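Apical membrane antigen AMA1 (PDB 4YIV) helps the parasite Toxoplasma gondii invade host cells as a microneme surface protein of the moving junction, here as an engineered ectodomain lacking its domain II loop. Local coordinates at residues A[235-240]-A[324-329]; A[248-253]-A[302-307]; A[83-88]-A[95-100]; A[182-187]-A[195-200]. All coordinates share one frame; numbering follows the deposited sequence.

Contact 1: residues A[235-240]-A[324-329]; sequences GYRFGV and VSDSAA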
loop_
_atom_site.group_PDB
_atom_site.type_symbol
_atom_site.label_atom_id
_atom_site.label_comp_id
_atom_site.label_asym_id
_atom_site.label_seq_id
_atom_site.Cartn_x
_atom_site.Cartn_y
_atom_site.Cartn_z
ATOM N N GLY A 235 -14.520 12.908 -4.222
ATOM C CA GLY A 235 -15.520 13.439 -5.143
ATOM C C GLY A 235 -15.778 12.632 -6.403
ATOM O O GLY A 235 -16.440 13.092 -7.340
ATOM N N TYR A 236 -15.276 11.406 -6.435
ATOM C CA TYR A 236 -15.462 10.548 -7.601
ATOM C C TYR A 236 -15.599 9.098 -7.135
ATOM O O TYR A 236 -14.976 8.728 -6.134
ATOM C CB TYR A 236 -14.290 10.661 -8.570
ATOM C CG TYR A 236 -14.157 11.999 -9.286
ATOM C CD1 TYR A 236 -14.785 12.236 -10.509
ATOM C CD2 TYR A 236 -13.369 13.006 -8.753
ATOM C CE1 TYR A 236 -14.639 13.465 -11.168
ATOM C CE2 TYR A 236 -13.218 14.224 -9.403
ATOM C CZ TYR A 236 -13.855 14.450 -10.603
ATOM O OH TYR A 236 -13.692 15.668 -11.226
ATOM N N ARG A 237 -16.433 8.329 -7.847
ATOM C CA ARG A 237 -16.518 6.861 -7.729
ATOM C C ARG A 237 -15.732 6.198 -8.826
ATOM O O ARG A 237 -15.857 6.573 -10.000
ATOM C CB ARG A 237 -17.956 6.375 -7.835
ATOM C CG ARG A 237 -18.891 6.945 -6.840
ATOM C CD ARG A 237 -20.307 6.407 -7.107
ATOM N NE ARG A 237 -21.280 6.920 -6.150
ATOM C CZ ARG A 237 -22.507 6.448 -6.012
ATOM N NH1 ARG A 237 -23.306 6.986 -5.112
ATOM N NH2 ARG A 237 -22.913 5.420 -6.747
ATOM N N PHE A 238 -14.926 5.204 -8.457
ATOM C CA PHE A 238 -14.248 4.389 -9.432
ATOM C C PHE A 238 -15.306 3.713 -10.303
ATOM O O PHE A 238 -16.388 3.377 -9.822
ATOM C CB PHE A 238 -13.379 3.309 -8.761
ATOM C CG PHE A 238 -12.091 3.799 -8.182
ATOM C CD1 PHE A 238 -11.368 4.824 -8.767
ATOM C CD2 PHE A 238 -11.575 3.184 -7.044
ATOM C CE1 PHE A 238 -10.158 5.227 -8.232
ATOM C CE2 PHE A 238 -10.357 3.597 -6.493
ATOM C CZ PHE A 238 -9.650 4.603 -7.085
ATOM N N GLY A 239 -14.977 3.506 -11.568
ATOM C CA GLY A 239 -15.873 2.826 -12.479
ATOM C C GLY A 239 -15.166 2.174 -13.643
ATOM O O GLY A 239 -13.952 2.315 -13.822
ATOM N N VAL A 240 -15.951 1.456 -14.448
ATOM C CA VAL A 240 -15.449 0.782 -15.639
ATOM C C VAL A 240 -16.276 1.175 -16.870
ATOM O O VAL A 240 -17.503 1.249 -16.812
ATOM C CB VAL A 240 -15.488 -0.748 -15.487
ATOM C CG1 VAL A 240 -14.633 -1.176 -14.291
ATOM C CG2 VAL A 240 -16.912 -1.212 -15.298
ATOM N N VAL A 324 -16.916 8.332 -12.001
ATOM C CA VAL A 324 -18.245 8.900 -11.947
ATOM C C VAL A 324 -18.222 9.953 -10.862
ATOM O O VAL A 324 -17.814 9.671 -9.739
ATOM C CB VAL A 324 -19.312 7.813 -11.661
ATOM C CG1 VAL A 324 -20.669 8.422 -11.251
ATOM C CG2 VAL A 324 -19.444 6.899 -12.864
ATOM N N SER A 325 -18.655 11.175 -11.195
ATOM C CA SER A 325 -18.710 12.269 -10.217
ATOM C C SER A 325 -19.711 12.005 -9.116
ATOM O O SER A 325 -20.825 11.562 -9.373
ATOM C CB SER A 325 -19.070 13.591 -10.914
ATOM O OG SER A 325 -18.387 13.685 -12.141
ATOM N N ASP A 326 -19.327 12.323 -7.887
ATOM C CA ASP A 326 -20.211 12.179 -6.741
ATOM C C ASP A 326 -19.559 12.907 -5.588
ATOM O O ASP A 326 -18.593 12.429 -5.015
ATOM C CB ASP A 326 -20.442 10.706 -6.391
ATOM C CG ASP A 326 -21.278 10.519 -5.127
ATOM O OD1 ASP A 326 -21.723 11.535 -4.536
ATOM O OD2 ASP A 326 -21.491 9.353 -4.702
ATOM N N SER A 327 -20.086 14.073 -5.248
ATOM C CA SER A 327 -19.422 14.940 -4.294
ATOM C C SER A 327 -19.304 14.309 -2.899
ATOM O O SER A 327 -18.431 14.688 -2.110
ATOM C CB SER A 327 -20.177 16.287 -4.224
ATOM O OG SER A 327 -21.502 16.100 -3.725
ATOM N N ALA A 328 -20.154 13.329 -2.610
ATOM C CA ALA A 328 -20.199 12.697 -1.302
ATOM C C ALA A 328 -19.300 11.439 -1.232
ATOM O O ALA A 328 -19.113 10.876 -0.162
ATOM C CB ALA A 328 -21.616 12.327 -0.956
ATOM N N ALA A 329 -18.735 11.037 -2.366
ATOM C CA ALA A 329 -17.959 9.797 -2.451
ATOM C C ALA A 329 -16.468 10.045 -2.235
ATOM O O ALA A 329 -15.979 11.140 -2.479
ATOM C CB ALA A 329 -18.190 9.127 -3.817
#
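Two nitrogens of Arg237 close side-on upon a single carboxylate oxygen of Asp326. Arg237 NE lies 2.8 Å from Asp326 OD2, and Arg237 NH1 lies 3.0 Å from that same atom; both bonds run close to the guanidinium plane. With the flat groups turned 51° apart, NE uses the anti lone pair of OD2 and NH1 arrives from above the carboxylate plane. Arginine suits the site because its chain, extended from CG to NE, can run past the methyl of Ala329, with Arg237 CG 3.8 Å from Ala329 CB, before delivering its charge. Asp326 swings CG anti to the backbone N (chi1 176°), and its OD1 takes the N-H of Ala328 in an Asx turn. One short carboxylate thus serves the arginine and the type I turn together, with its rotation fixed; the nearby positive charge probably keeps it ionised. The backbones pair antiparallel: Arg237 N to Val324 O is 2.7 Å, and Val324 N answers to Arg237 O at 2.9 Å. Further on, Asp326 N reaches Gly235 O at 3.0 Å and Gly235 N reaches Ala329 O at 2.9 Å. Gly235 turns this corner at positive phi, a conformation easy for a residue without a side chain. Both segments turn a corner between the five-stranded and three-stranded sheets, Gly235 from 233-234 into 236-242, and Ser327 and Ala328 from 322-326 into 329-333. Phe302 and Tyr304 of strand 300-305 touch Arg237, whereas Tyr236 OH and Ser325 OG bond to Ile393 O and Ser395 N of strand 392-397.

Contact 2: residues A[248-253]-A[302-307]; sequences DYTELT and FYYVDT
Asp248 sets its OD1 at the edge of the Phe302 ring, 3.6 Å from Phe302 CZ, with carboxylate and ring planes nearly perpendicular at 84°. An aromatic rim carries slight positive charge, so an acidic oxygen is a favourable neighbour there. The same oxygen takes two bonds from Thr250: its hydroxyl OG1 donates a short one on the syn lone pair, and the backbone N, 2.8 Å from Asp248 OD1, comes in on the anti side, somewhat out of plane. Asp248 thereby closes an Asx turn that starts the 3-10 segment 249-251, directly after strand 245-248. Asp248 OD2 makes a long, weak ion pair with Arg237 NH2. Tyr249 follows, its ring nearly parallel to that of Phe302 (20° between planes) but slid so far that the two barely overlap, their centroids 5.7 Å apart. The touch is therefore local, Tyr249 CD2 against Phe302 CE2 at 3.6 Å, with Tyr249 CB equally close to Phe302 CE2. Here the turn lies against strand 300-305, the middle strand of the five-stranded antiparallel sheet of the second PAN-like domain. Phe302 can reach across to it because its CG stands between the backbone N and the carbonyl carbon (chi1 55°), which carries the ring toward the turn although the strand runs some way off. Beyond Tyr249, whose hydroxyl makes a weak hydrogen bond to Gln318 O, Thr250 turns its two branches to separate tasks. A threonine suits both: OG1 faces the aspartate, while methyl CG2 meets Tyr304 CZ at 3.6 Å and Phe302 CZ at 4.0 Å.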
loop_
_atom_site.group_PDB
_atom_site.type_symbol
_atom_site.label_atom_id
_atom_site.label_comp_id
_atom_site.label_asym_id
_atom_site.label_seq_id
_atom_site.Cartn_x
_atom_site.Cartn_y
_atom_site.Cartn_z
ATOM N N ASP A 248 -20.109 2.913 -12.393
ATOM C CA ASP A 248 -19.397 2.828 -11.135
ATOM C C ASP A 248 -19.660 1.442 -10.573
ATOM O O ASP A 248 -20.552 0.744 -11.040
ATOM C CB ASP A 248 -19.798 3.912 -10.145
ATOM C CG ASP A 248 -21.212 3.753 -9.593
ATOM O OD1 ASP A 248 -21.466 2.838 -8.774
ATOM O OD2 ASP A 248 -22.065 4.603 -9.921
ATOM N N TYR A 249 -18.893 1.060 -9.555
ATOM C CA TYR A 249 -18.910 -0.313 -9.100
ATOM C C TYR A 249 -20.286 -0.799 -8.628
ATOM O O TYR A 249 -20.555 -1.999 -8.674
ATOM C CB TYR A 249 -17.912 -0.495 -7.974
ATOM C CG TYR A 249 -16.447 -0.366 -8.336
ATOM C CD1 TYR A 249 -15.980 -0.596 -9.624
ATOM C CD2 TYR A 249 -15.517 -0.053 -7.344
ATOM C CE1 TYR A 249 -14.661 -0.490 -9.920
ATOM C CE2 TYR A 249 -14.194 0.040 -7.633
ATOM C CZ TYR A 249 -13.765 -0.163 -8.903
ATOM O OH TYR A 249 -12.419 -0.068 -9.139
ATOM N N THR A 250 -21.151 0.092 -8.154
ATOM C CA THR A 250 -22.425 -0.366 -7.613
ATOM C C THR A 250 -23.300 -0.993 -8.708
ATOM O O THR A 250 -24.295 -1.636 -8.405
ATOM C CB THR A 250 -23.220 0.757 -6.931
ATOM O OG1 THR A 250 -23.563 1.770 -7.888
ATOM C CG2 THR A 250 -22.440 1.338 -5.770
ATOM N N GLU A 251 -22.919 -0.809 -9.966
ATOM C CA GLU A 251 -23.686 -1.327 -11.094
ATOM C C GLU A 251 -23.174 -2.673 -11.582
ATOM O O GLU A 251 -23.771 -3.267 -12.472
ATOM C CB GLU A 251 -23.659 -0.340 -12.272
ATOM C CG GLU A 251 -24.423 0.949 -12.018
ATOM C CD GLU A 251 -24.817 1.651 -13.317
ATOM O OE1 GLU A 251 -25.459 1.004 -14.182
ATOM O OE2 GLU A 251 -24.474 2.841 -13.478
ATOM N N LEU A 252 -22.054 -3.137 -11.030
ATOM C CA LEU A 252 -21.450 -4.376 -11.494
ATOM C C LEU A 252 -21.906 -5.510 -10.589
ATOM O O LEU A 252 -22.121 -5.321 -9.389
ATOM C CB LEU A 252 -19.916 -4.272 -11.527
ATOM C CG LEU A 252 -19.320 -3.078 -12.282
ATOM C CD1 LEU A 252 -17.800 -3.132 -12.182
ATOM C CD2 LEU A 252 -19.773 -3.025 -13.746
ATOM N N THR A 253 -22.053 -6.702 -11.157
ATOM C CA THR A 253 -22.611 -7.830 -10.404
ATOM C C THR A 253 -21.664 -8.388 -9.347
ATOM O O THR A 253 -22.103 -8.823 -8.281
ATOM C CB THR A 253 -23.028 -8.978 -11.362
ATOM O OG1 THR A 253 -24.010 -8.482 -12.276
ATOM C CG2 THR A 253 -23.642 -10.147 -10.593
ATOM N N PHE A 302 -14.985 2.401 -2.952
ATOM C CA PHE A 302 -15.389 3.740 -2.524
ATOM C C PHE A 302 -16.485 3.775 -1.508
ATOM O O PHE A 302 -17.365 2.915 -1.433
ATOM C CB PHE A 302 -15.800 4.617 -3.726
ATOM C CG PHE A 302 -16.887 4.033 -4.611
ATOM C CD1 PHE A 302 -18.242 4.214 -4.315
ATOM C CD2 PHE A 302 -16.545 3.320 -5.762
ATOM C CE1 PHE A 302 -19.234 3.695 -5.174
ATOM C CE2 PHE A 302 -17.524 2.819 -6.623
ATOM C CZ PHE A 302 -18.865 3.010 -6.323
ATOM N N TYR A 303 -16.373 4.811 -0.692
ATOM C CA TYR A 303 -17.413 5.207 0.202
ATOM C C TYR A 303 -18.439 6.030 -0.567
ATOM O O TYR A 303 -18.077 6.828 -1.433
ATOM C CB TYR A 303 -16.817 6.007 1.329
ATOM C CG TYR A 303 -17.854 6.568 2.224
ATOM C CD1 TYR A 303 -18.423 7.801 1.945
ATOM C CD2 TYR A 303 -18.276 5.877 3.345
ATOM C CE1 TYR A 303 -19.378 8.329 2.750
ATOM C CE2 TYR A 303 -19.251 6.402 4.159
ATOM C CZ TYR A 303 -19.785 7.642 3.851
ATOM O OH TYR A 303 -20.753 8.219 4.630
ATOM N N TYR A 304 -19.716 5.813 -0.276
ATOM C CA TYR A 304 -20.786 6.624 -0.842
ATOM C C TYR A 304 -21.966 6.552 0.108
ATOM O O TYR A 304 -21.938 5.805 1.075
ATOM C CB TYR A 304 -21.182 6.155 -2.244
ATOM C CG TYR A 304 -21.862 4.793 -2.291
ATOM C CD1 TYR A 304 -21.142 3.622 -2.093
ATOM C CD2 TYR A 304 -23.214 4.689 -2.536
ATOM C CE1 TYR A 304 -21.757 2.389 -2.132
ATOM C CE2 TYR A 304 -23.848 3.467 -2.584
ATOM C CZ TYR A 304 -23.124 2.317 -2.384
ATOM O OH TYR A 304 -23.764 1.100 -2.436
ATOM N N VAL A 305 -22.993 7.347 -0.175
ATOM C CA VAL A 305 -24.170 7.412 0.665
ATOM C C VAL A 305 -25.345 6.931 -0.164
ATOM O O VAL A 305 -25.595 7.425 -1.261
ATOM C CB VAL A 305 -24.419 8.826 1.188
ATOM C CG1 VAL A 305 -25.710 8.868 2.009
ATOM C CG2 VAL A 305 -23.240 9.267 2.038
ATOM N N ASP A 306 -26.010 5.907 0.346
ATOM C CA ASP A 306 -27.112 5.275 -0.353
ATOM C C ASP A 306 -28.315 6.234 -0.331
ATOM O O ASP A 306 -28.362 7.160 0.481
ATOM C CB ASP A 306 -27.444 3.936 0.316
ATOM C CG ASP A 306 -28.276 3.022 -0.561
ATOM O OD1 ASP A 306 -27.935 2.841 -1.758
ATOM O OD2 ASP A 306 -29.277 2.480 -0.033
ATOM N N THR A 307 -29.273 6.015 -1.225
ATOM C CA THR A 307 -30.452 6.879 -1.326
ATOM C C THR A 307 -31.161 7.013 0.029
ATOM O O THR A 307 -31.796 8.029 0.319
ATOM C CB THR A 307 -31.441 6.336 -2.376
ATOM O OG1 THR A 307 -31.932 5.060 -1.947
ATOM C CG2 THR A 307 -30.758 6.186 -3.743
#

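Contact 3: residues A[83-88]-A[95-100]; sequences DVPTEK and NPLPGG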
loop_
_atom_site.group_PDB
_atom_site.type_symbol
_atom_site.label_atom_id
_atom_site.label_comp_id
_atom_site.label_asym_id
_atom_site.label_seq_id
_atom_site.Cartn_x
_atom_site.Cartn_y
_atom_site.Cartn_z
ATOM N N ASP A 83 13.769 -3.528 17.357
ATOM C CA ASP A 83 14.814 -4.444 16.918
ATOM C C ASP A 83 14.440 -5.926 17.023
ATOM O O ASP A 83 13.787 -6.338 18.002
ATOM C CB ASP A 83 16.080 -4.233 17.769
ATOM C CG ASP A 83 16.957 -3.084 17.282
ATOM O OD1 ASP A 83 16.648 -2.455 16.253
ATOM O OD2 ASP A 83 17.984 -2.819 17.936
ATOM N N VAL A 84 14.871 -6.733 16.049
ATOM C CA VAL A 84 14.913 -8.181 16.251
ATOM C C VAL A 84 15.736 -8.468 17.516
ATOM O O VAL A 84 16.712 -7.776 17.810
ATOM C CB VAL A 84 15.513 -8.953 15.051
ATOM C CG1 VAL A 84 14.604 -8.732 13.815
ATOM C CG2 VAL A 84 16.929 -8.512 14.754
ATOM N N PRO A 85 15.334 -9.490 18.266
ATOM C CA PRO A 85 15.970 -9.758 19.560
ATOM C C PRO A 85 17.318 -10.387 19.408
ATOM O O PRO A 85 17.576 -11.114 18.442
ATOM C CB PRO A 85 14.995 -10.739 20.232
ATOM C CG PRO A 85 14.399 -11.494 19.104
ATOM C CD PRO A 85 14.228 -10.427 17.999
ATOM N N THR A 86 18.184 -10.124 20.372
ATOM C CA THR A 86 19.473 -10.814 20.439
ATOM C C THR A 86 19.245 -12.164 21.095
ATOM O O THR A 86 18.211 -12.361 21.720
ATOM C CB THR A 86 20.477 -10.034 21.279
ATOM O OG1 THR A 86 20.004 -10.013 22.637
ATOM C CG2 THR A 86 20.627 -8.594 20.749
ATOM N N GLU A 87 20.216 -13.068 21.006
ATOM C CA GLU A 87 20.099 -14.351 21.696
ATOM C C GLU A 87 19.862 -14.150 23.196
ATOM O O GLU A 87 19.013 -14.815 23.800
ATOM C CB GLU A 87 21.340 -15.208 21.467
ATOM C CG GLU A 87 21.254 -16.562 22.144
ATOM C CD GLU A 87 19.921 -17.262 21.860
ATOM O OE1 GLU A 87 19.128 -17.480 22.824
ATOM O OE2 GLU A 87 19.670 -17.570 20.665
ATOM N N LYS A 88 20.573 -13.199 23.788
ATOM C CA LYS A 88 20.469 -12.981 25.222
ATOM C C LYS A 88 19.095 -12.447 25.619
ATOM O O LYS A 88 18.553 -12.825 26.651
ATOM C CB LYS A 88 21.563 -12.016 25.702
ATOM C CG LYS A 88 21.422 -11.635 27.171
ATOM C CD LYS A 88 22.745 -11.163 27.772
ATOM C CE LYS A 88 22.548 -10.697 29.221
ATOM N NZ LYS A 88 23.784 -10.097 29.806
ATOM N N ASN A 95 9.890 -18.063 25.451
ATOM C CA ASN A 95 9.026 -17.987 24.264
ATOM C C ASN A 95 7.813 -17.082 24.497
ATOM O O ASN A 95 7.291 -17.039 25.594
ATOM C CB ASN A 95 8.529 -19.377 23.861
ATOM C CG ASN A 95 9.579 -20.197 23.190
ATOM O OD1 ASN A 95 10.452 -19.679 22.505
ATOM N ND2 ASN A 95 9.505 -21.500 23.385
ATOM N N PRO A 96 7.329 -16.374 23.455
ATOM C CA PRO A 96 7.859 -16.274 22.094
ATOM C C PRO A 96 9.012 -15.267 22.013
ATOM O O PRO A 96 9.337 -14.584 22.996
ATOM C CB PRO A 96 6.643 -15.790 21.297
ATOM C CG PRO A 96 5.959 -14.859 22.224
ATOM C CD PRO A 96 6.131 -15.522 23.611
ATOM N N LEU A 97 9.638 -15.204 20.849
ATOM C CA LEU A 97 10.645 -14.193 20.575
ATOM C C LEU A 97 10.121 -12.837 20.994
ATOM O O LEU A 97 8.973 -12.489 20.699
ATOM C CB LEU A 97 11.005 -14.185 19.088
ATOM C CG LEU A 97 11.731 -15.431 18.592
ATOM C CD1 LEU A 97 11.549 -15.556 17.095
ATOM C CD2 LEU A 97 13.210 -15.372 18.960
ATOM N N PRO A 98 10.935 -12.071 21.730
ATOM C CA PRO A 98 10.525 -10.707 22.022
ATOM C C PRO A 98 10.950 -9.766 20.861
ATOM O O PRO A 98 11.356 -10.235 19.789
ATOM C CB PRO A 98 11.283 -10.393 23.323
ATOM C CG PRO A 98 12.578 -11.175 23.166
ATOM C CD PRO A 98 12.244 -12.404 22.332
ATOM N N GLY A 99 10.845 -8.468 21.078
ATOM C CA GLY A 99 11.347 -7.492 20.110
ATOM C C GLY A 99 10.421 -7.347 18.904
ATOM O O GLY A 99 9.212 -7.626 18.981
ATOM N N GLY A 100 10.983 -6.897 17.780
ATOM C CA GLY A 100 10.193 -6.696 16.576
ATOM C C GLY A 100 10.923 -7.164 15.341
ATOM O O GLY A 100 11.632 -8.192 15.355
#
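Asp83 O is approached by two groups of the 95-100 segment. Gly100 N donates a nearly straight hydrogen bond to Asp83 O at 2.9 Å (172° at the hydrogen), descending from well above the carbonyl plane, and Gly99 CA adds a C-H...O contact to Asp83 O at 3.4 Å. The chains can lie this close because Gly99 has positive phi and carries no beta carbon, which would run straight into that carbonyl. The approach is returned from the 83-88 side: Val84 CA makes a bent C-H...O contact with Gly100 O at 3.4 Å, and Val84 CG1, standing anti to its carbonyl carbon (chi1 -63°), leans on the same oxygen. Next comes an oily patch. The Pro85 ring lies across Pro98, with Pro85 CB 3.8 Å from Pro98 CG, and Pro85 CG rests 3.4 Å from Pro98 O. Leu97 borders it, its CD2 at 4.1 Å from Pro85 CG. Prolines suit a meeting of extended loops, since the rigid, puckered rings pack closely with little loss of freedom. The Asp83 carboxylate turns elsewhere, its OD1 to Asn102 and Arg112, while Thr86 N-caps helix 87-93 and its own N bonds Glu89. Gln70 and Asn102 also hold the chain here, but between these two segments a single backbone hydrogen bond is supplemented by weak C-H...O contacts and ring packing, so their fit rests largely on shape.

Contact 4: residues A[182-187]-A[195-200]; sequences KYCSVK and WYCFKP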
loop_
_atom_site.group_PDB
_atom_site.type_symbol
_atom_site.label_atom_id
_atom_site.label_comp_id
_atom_site.label_asym_id
_atom_site.label_seq_id
_atom_site.Cartn_x
_atom_site.Cartn_y
_atom_site.Cartn_z
ATOM N N LYS A 182 -0.701 -24.270 15.332
ATOM C CA LYS A 182 0.390 -25.150 14.917
ATOM C C LYS A 182 1.691 -24.364 14.639
ATOM O O LYS A 182 2.791 -24.914 14.689
ATOM C CB LYS A 182 -0.068 -25.926 13.689
ATOM C CG LYS A 182 0.945 -26.833 13.084
ATOM C CD LYS A 182 0.243 -27.881 12.236
ATOM C CE LYS A 182 1.213 -28.541 11.303
ATOM N NZ LYS A 182 2.436 -29.037 12.037
ATOM N N TYR A 183 1.561 -23.062 14.392
ATOM C CA TYR A 183 2.661 -22.257 13.815
ATOM C C TYR A 183 3.113 -21.122 14.700
ATOM O O TYR A 183 4.261 -20.703 14.626
ATOM C CB TYR A 183 2.251 -21.676 12.464
ATOM C CG TYR A 183 1.844 -22.735 11.498
ATOM C CD1 TYR A 183 2.768 -23.670 11.036
ATOM C CD2 TYR A 183 0.539 -22.829 11.062
ATOM C CE1 TYR A 183 2.396 -24.670 10.154
ATOM C CE2 TYR A 183 0.149 -23.830 10.180
ATOM C CZ TYR A 183 1.082 -24.747 9.723
ATOM O OH TYR A 183 0.693 -25.748 8.850
ATOM N N CYS A 184 2.209 -20.581 15.517
ATOM C CA CYS A 184 2.552 -19.423 16.285
ATOM C C CYS A 184 1.601 -19.221 17.438
ATOM O O CYS A 184 0.511 -19.792 17.458
ATOM C CB CYS A 184 2.567 -18.175 15.379
ATOM S SG CYS A 184 0.980 -17.791 14.606
ATOM N N SER A 185 2.026 -18.393 18.390
ATOM C CA SER A 185 1.273 -18.162 19.618
ATOM C C SER A 185 0.599 -16.812 19.698
ATOM O O SER A 185 1.094 -15.797 19.183
ATOM C CB SER A 185 2.181 -18.310 20.846
ATOM O OG SER A 185 3.279 -17.415 20.813
ATOM N N VAL A 186 -0.548 -16.809 20.365
ATOM C CA VAL A 186 -1.255 -15.570 20.686
ATOM C C VAL A 186 -1.234 -15.308 22.160
ATOM O O VAL A 186 -1.730 -16.138 22.927
ATOM C CB VAL A 186 -2.718 -15.627 20.218
ATOM C CG1 VAL A 186 -3.483 -14.378 20.692
ATOM C CG2 VAL A 186 -2.756 -15.749 18.734
ATOM N N LYS A 187 -0.682 -14.150 22.529
ATOM C CA LYS A 187 -0.382 -13.755 23.923
ATOM C C LYS A 187 0.240 -14.888 24.741
ATOM O O LYS A 187 -0.143 -15.143 25.882
ATOM C CB LYS A 187 -1.644 -13.223 24.605
ATOM C CG LYS A 187 -2.357 -12.224 23.743
ATOM C CD LYS A 187 -2.757 -10.966 24.483
ATOM C CE LYS A 187 -3.136 -9.843 23.486
ATOM N NZ LYS A 187 -1.919 -9.251 22.764
ATOM N N TRP A 195 7.587 -18.430 17.590
ATOM C CA TRP A 195 6.969 -17.244 17.013
ATOM C C TRP A 195 5.613 -16.917 17.626
ATOM O O TRP A 195 4.763 -17.786 17.847
ATOM C CB TRP A 195 6.807 -17.410 15.504
ATOM C CG TRP A 195 8.096 -17.190 14.771
ATOM C CD1 TRP A 195 8.960 -18.140 14.294
ATOM C CD2 TRP A 195 8.666 -15.925 14.458
ATOM N NE1 TRP A 195 10.044 -17.531 13.702
ATOM C CE2 TRP A 195 9.887 -16.169 13.796
ATOM C CE3 TRP A 195 8.265 -14.600 14.682
ATOM C CZ2 TRP A 195 10.708 -15.139 13.355
ATOM C CZ3 TRP A 195 9.096 -13.571 14.246
ATOM C CH2 TRP A 195 10.293 -13.851 13.584
ATOM N N TYR A 196 5.440 -15.627 17.849
ATOM C CA TYR A 196 4.144 -14.998 18.049
ATOM C C TYR A 196 3.464 -14.837 16.689
ATOM O O TYR A 196 4.116 -14.786 15.640
ATOM C CB TYR A 196 4.300 -13.642 18.747
ATOM C CG TYR A 196 5.354 -12.771 18.064
ATOM C CD1 TYR A 196 5.050 -12.040 16.914
ATOM C CD2 TYR A 196 6.662 -12.746 18.533
ATOM C CE1 TYR A 196 6.028 -11.278 16.271
ATOM C CE2 TYR A 196 7.658 -11.977 17.908
ATOM C CZ TYR A 196 7.339 -11.250 16.767
ATOM O OH TYR A 196 8.351 -10.514 16.153
ATOM N N CYS A 197 2.144 -14.759 16.729
ATOM C CA CYS A 197 1.345 -14.544 15.550
ATOM C C CYS A 197 1.379 -13.051 15.225
ATOM O O CYS A 197 1.620 -12.213 16.099
ATOM C CB CYS A 197 -0.093 -15.017 15.771
ATOM S SG CYS A 197 -0.248 -16.860 15.946
ATOM N N PHE A 198 1.127 -12.736 13.968
ATOM C CA PHE A 198 1.113 -11.341 13.532
ATOM C C PHE A 198 0.391 -11.272 12.210
ATOM O O PHE A 198 0.276 -12.266 11.517
ATOM C CB PHE A 198 2.534 -10.775 13.418
ATOM C CG PHE A 198 3.484 -11.638 12.622
ATOM C CD1 PHE A 198 3.626 -11.470 11.255
ATOM C CD2 PHE A 198 4.285 -12.592 13.264
ATOM C CE1 PHE A 198 4.501 -12.272 10.525
ATOM C CE2 PHE A 198 5.184 -13.379 12.544
ATOM C CZ PHE A 198 5.290 -13.221 11.168
ATOM N N LYS A 199 -0.105 -10.093 11.866
ATOM C CA LYS A 199 -0.802 -9.907 10.603
ATOM C C LYS A 199 -0.747 -8.422 10.216
ATOM O O LYS A 199 -0.577 -7.547 11.095
ATOM C CB LYS A 199 -2.261 -10.356 10.701
ATOM C CG LYS A 199 -3.103 -9.489 11.612
ATOM C CD LYS A 199 -4.550 -9.986 11.699
ATOM C CE LYS A 199 -5.320 -9.194 12.768
ATOM N NZ LYS A 199 -6.629 -9.847 13.102
ATOM N N PRO A 200 -0.914 -8.142 8.920
ATOM C CA PRO A 200 -0.935 -6.750 8.452
ATOM C C PRO A 200 -2.203 -6.058 8.876
ATOM O O PRO A 200 -3.249 -6.702 8.949
ATOM C CB PRO A 200 -0.875 -6.881 6.924
ATOM C CG PRO A 200 -0.445 -8.343 6.657
ATOM C CD PRO A 200 -1.047 -9.094 7.799
HETATM O O HOH W 1 6.775 -20.853 16.193
#
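Ser185 bridges the backbone on both sides of Tyr196, its N giving a hydrogen bond to Trp195 O at 2.9 Å and its O receiving one from Cys197 N, also at 2.9 Å. The first lies in the carbonyl plane; the second comes in tilted from it. Before this bridge a water joins the two segments, donating to Tyr183 O and accepting from Trp195 N 2.9 Å away. The side chains that fix the pairing are the cysteines: Cys184 SG and Cys197 SG are 2.0 Å apart in a disulfide with a dihedral of 94°, close to the relaxed right angle. Their sulfurs meet because Cys184 SG sits between its N and carbonyl carbon (chi1 61°), while Cys197 SG stands anti to its carbonyl carbon. Valine suits the flank of the disulfide, its branch Val186 CG2 lying 3.9 Å from Cys197 SG, an apolar cover for sulfur. Ser185 is small enough for its buried place, and Ser185 OG lies 3.3 Å from Trp195 O. Tyr196 points its CB bond away but rests that carbon near Ser185 O, and Trp195 CE3 lies over one face of its ring, toward the rim. Phe198, just beyond, meets Phe101 edge-to-face. The disulfide closes a short loop ahead of strand 198-201, which pairs with 65-68, an arrangement typical of the loop-rich, cysteine-stitched PAN-type fold of the first AMA1 domain.

In the fold
The four contacts form two clusters. Contact 3 closes first along the chain, then contact 4, and both belong to the first PAN-like domain; their centres are 14 Å apart and they touch where Leu97 and Pro96 meet Tyr196, Trp195 and Ser185. Contact 1 comes later and spans a long loop inside which contact 2 is nested; their centres lie only 9 Å apart, and they touch where Phe238 O packs on Phe302 and Ala329 on Tyr303. Between the clusters, centres stand about 36 to 47 Å apart, contacts 1 and 3 lying on opposite sides of the chain's centre. This is consistent with an ectodomain built from two PAN-like domains, each with its own closures.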